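Local coordinates for protein phenolic acid decarboxylase (Sedimentibacter hydroxybenzoicus, PDB 7AE5) that catalyses the reversible, non-oxidative decarboxylation of 4-hydroxybenzoate and 3,4-dihydroxybenzoate, using prenylated FMN and manganese as cofactors, at residues C[147-152]-C[162-167]. Residues are numbered along the deposited sequence; the frame is centred on the assembly and turned at random.
Sequences SVVTAD and LNVGTY. With RB (rubidium ion), chain R.
Val148 and Thr150 pair with Gly165 and Asn163 through four backbone hydrogen bonds, which join strands 147-150 and 163-165 as an antiparallel ladder at 158°. This ladder belongs to the antiparallel sheet of the UbiD FMN-binding domain. Val149 faces Val164 as the non-hydrogen-bonded pair between them. Val148 O accepts from Gly165 N at 3.2 Å, from a water at 2.6 Å, and takes a CA-H...O contact from Val164 CA. The same water reaches Asn163 O by a weak bond. Val149 CG1 lies 3.7 Å from Leu162 CD1 and also meets Val164 CG2, and Tyr228 of helix 227-234 touches all three side chains. Leu162 extends CG away from its own backbone N (chi1 -178°), which brings its branch to Val149. With alanine in place of Leu162, the contact with Val149 CG1 would be lost, which is likely to open a gap there and weaken the packing against Tyr228. On the other face, Val148 CB sits at the edge of the Tyr167 ring, near its plane, 3.8 Å from CD2. The two side chains cross at about a right angle. Residues 163-167 are predicted to bind prenylated FMN, and Asn163 also manganese. The atoms that bind a rubidium ion here include Glu227 OE1, Met216 SD, Thr219 O and Tyr223 OH, and Val164 O lies 2.5 Å from the rubidium.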
loop_
_atom_site.group_PDB
_atom_site.type_symbol
_atom_site.label_atom_id
_atom_site.label_comp_id
_atom_site.label_asym_id
_atom_site.label_seq_id
_atom_site.Cartn_x
_atom_site.Cartn_y
_atom_site.Cartn_z
ATOM N N SER C 147 33.446 -2.758 34.549
ATOM C CA SER C 147 33.687 -1.428 33.998
ATOM C C SER C 147 35.151 -1.359 33.580
ATOM O O SER C 147 36.047 -1.360 34.431
ATOM C CB SER C 147 33.338 -0.343 35.013
ATOM O OG SER C 147 32.063 -0.578 35.587
ATOM N N VAL C 148 35.390 -1.295 32.272
ATOM C CA VAL C 148 36.720 -1.466 31.696
ATOM C C VAL C 148 37.288 -0.099 31.345
ATOM O O VAL C 148 36.644 0.689 30.639
ATOM C CB VAL C 148 36.667 -2.380 30.460
ATOM C CG1 VAL C 148 37.914 -2.204 29.606
ATOM C CG2 VAL C 148 36.482 -3.831 30.880
ATOM N N VAL C 149 38.503 0.175 31.818
ATOM C CA VAL C 149 39.118 1.497 31.741
ATOM C C VAL C 149 40.267 1.460 30.743
ATOM O O VAL C 149 41.172 0.624 30.857
ATOM C CB VAL C 149 39.612 1.961 33.122
ATOM C CG1 VAL C 149 39.871 3.457 33.118
ATOM C CG2 VAL C 149 38.606 1.586 34.198
ATOM N N THR C 150 40.230 2.371 29.771
ATOM C CA THR C 150 41.310 2.577 28.815
ATOM C C THR C 150 41.653 4.061 28.763
ATOM O O THR C 150 40.922 4.907 29.284
ATOM C CB THR C 150 40.942 2.078 27.409
ATOM O OG1 THR C 150 40.242 3.110 26.701
ATOM C CG2 THR C 150 40.078 0.831 27.475
ATOM N N ALA C 151 42.777 4.369 28.121
ATOM C CA ALA C 151 43.248 5.742 27.957
ATOM C C ALA C 151 44.419 5.724 26.983
ATOM O O ALA C 151 44.798 4.674 26.455
ATOM C CB ALA C 151 43.655 6.368 29.294
ATOM N N ASP C 152 44.991 6.903 26.747
ATOM C CA ASP C 152 46.206 6.984 25.949
ATOM C C ASP C 152 47.429 7.053 26.856
ATOM O O ASP C 152 47.424 7.792 27.847
ATOM C CB ASP C 152 46.179 8.209 25.035
ATOM N N LEU C 162 40.683 9.205 28.700
ATOM C CA LEU C 162 40.323 8.036 29.491
ATOM C C LEU C 162 38.855 7.690 29.273
ATOM O O LEU C 162 37.985 8.563 29.337
ATOM C CB LEU C 162 40.596 8.292 30.971
ATOM C CG LEU C 162 40.313 7.120 31.912
ATOM C CD1 LEU C 162 41.555 6.759 32.713
ATOM C CD2 LEU C 162 39.152 7.448 32.831
ATOM N N ASN C 163 38.580 6.415 29.013
ATOM C CA ASN C 163 37.234 5.963 28.697
ATOM C C ASN C 163 36.875 4.754 29.549
ATOM O O ASN C 163 37.733 3.934 29.886
ATOM C CB ASN C 163 37.100 5.618 27.208
ATOM C CG ASN C 163 37.127 6.850 26.323
ATOM O OD1 ASN C 163 37.922 6.938 25.388
ATOM N ND2 ASN C 163 36.258 7.813 26.618
ATOM N N VAL C 164 35.594 4.661 29.901
ATOM C CA VAL C 164 35.061 3.552 30.684
ATOM C C VAL C 164 33.799 3.046 29.994
ATOM O O VAL C 164 32.855 3.817 29.759
ATOM C CB VAL C 164 34.755 3.952 32.139
ATOM C CG1 VAL C 164 34.325 2.736 32.945
ATOM C CG2 VAL C 164 35.959 4.629 32.782
ATOM N N GLY C 165 33.793 1.751 29.665
ATOM C CA GLY C 165 32.623 1.107 29.112
ATOM C C GLY C 165 32.493 -0.302 29.657
ATOM O O GLY C 165 33.430 -0.849 30.244
ATOM N N THR C 166 31.311 -0.877 29.465
ATOM C CA THR C 166 31.039 -2.253 29.862
ATOM C C THR C 166 31.235 -3.172 28.664
ATOM O O THR C 166 30.656 -2.942 27.598
ATOM C CB THR C 166 29.620 -2.411 30.410
ATOM O OG1 THR C 166 28.685 -1.830 29.493
ATOM C CG2 THR C 166 29.492 -1.735 31.765
ATOM N N TYR C 167 32.051 -4.206 28.846
ATOM C CA TYR C 167 32.315 -5.187 27.806
ATOM C C TYR C 167 32.330 -6.567 28.439
ATOM O O TYR C 167 32.852 -6.741 29.544
ATOM C CB TYR C 167 33.647 -4.905 27.099
ATOM C CG TYR C 167 33.782 -3.472 26.636
ATOM C CD1 TYR C 167 33.004 -2.983 25.595
ATOM C CD2 TYR C 167 34.672 -2.602 27.254
ATOM C CE1 TYR C 167 33.117 -1.671 25.175
ATOM C CE2 TYR C 167 34.793 -1.290 26.839
ATOM C CZ TYR C 167 34.011 -0.829 25.799
ATOM O OH TYR C 167 34.125 0.477 25.382
HETATM RB RB RB R . 31.051 5.463 29.518
HETATM O O HOH W 1 37.110 1.729 28.253
#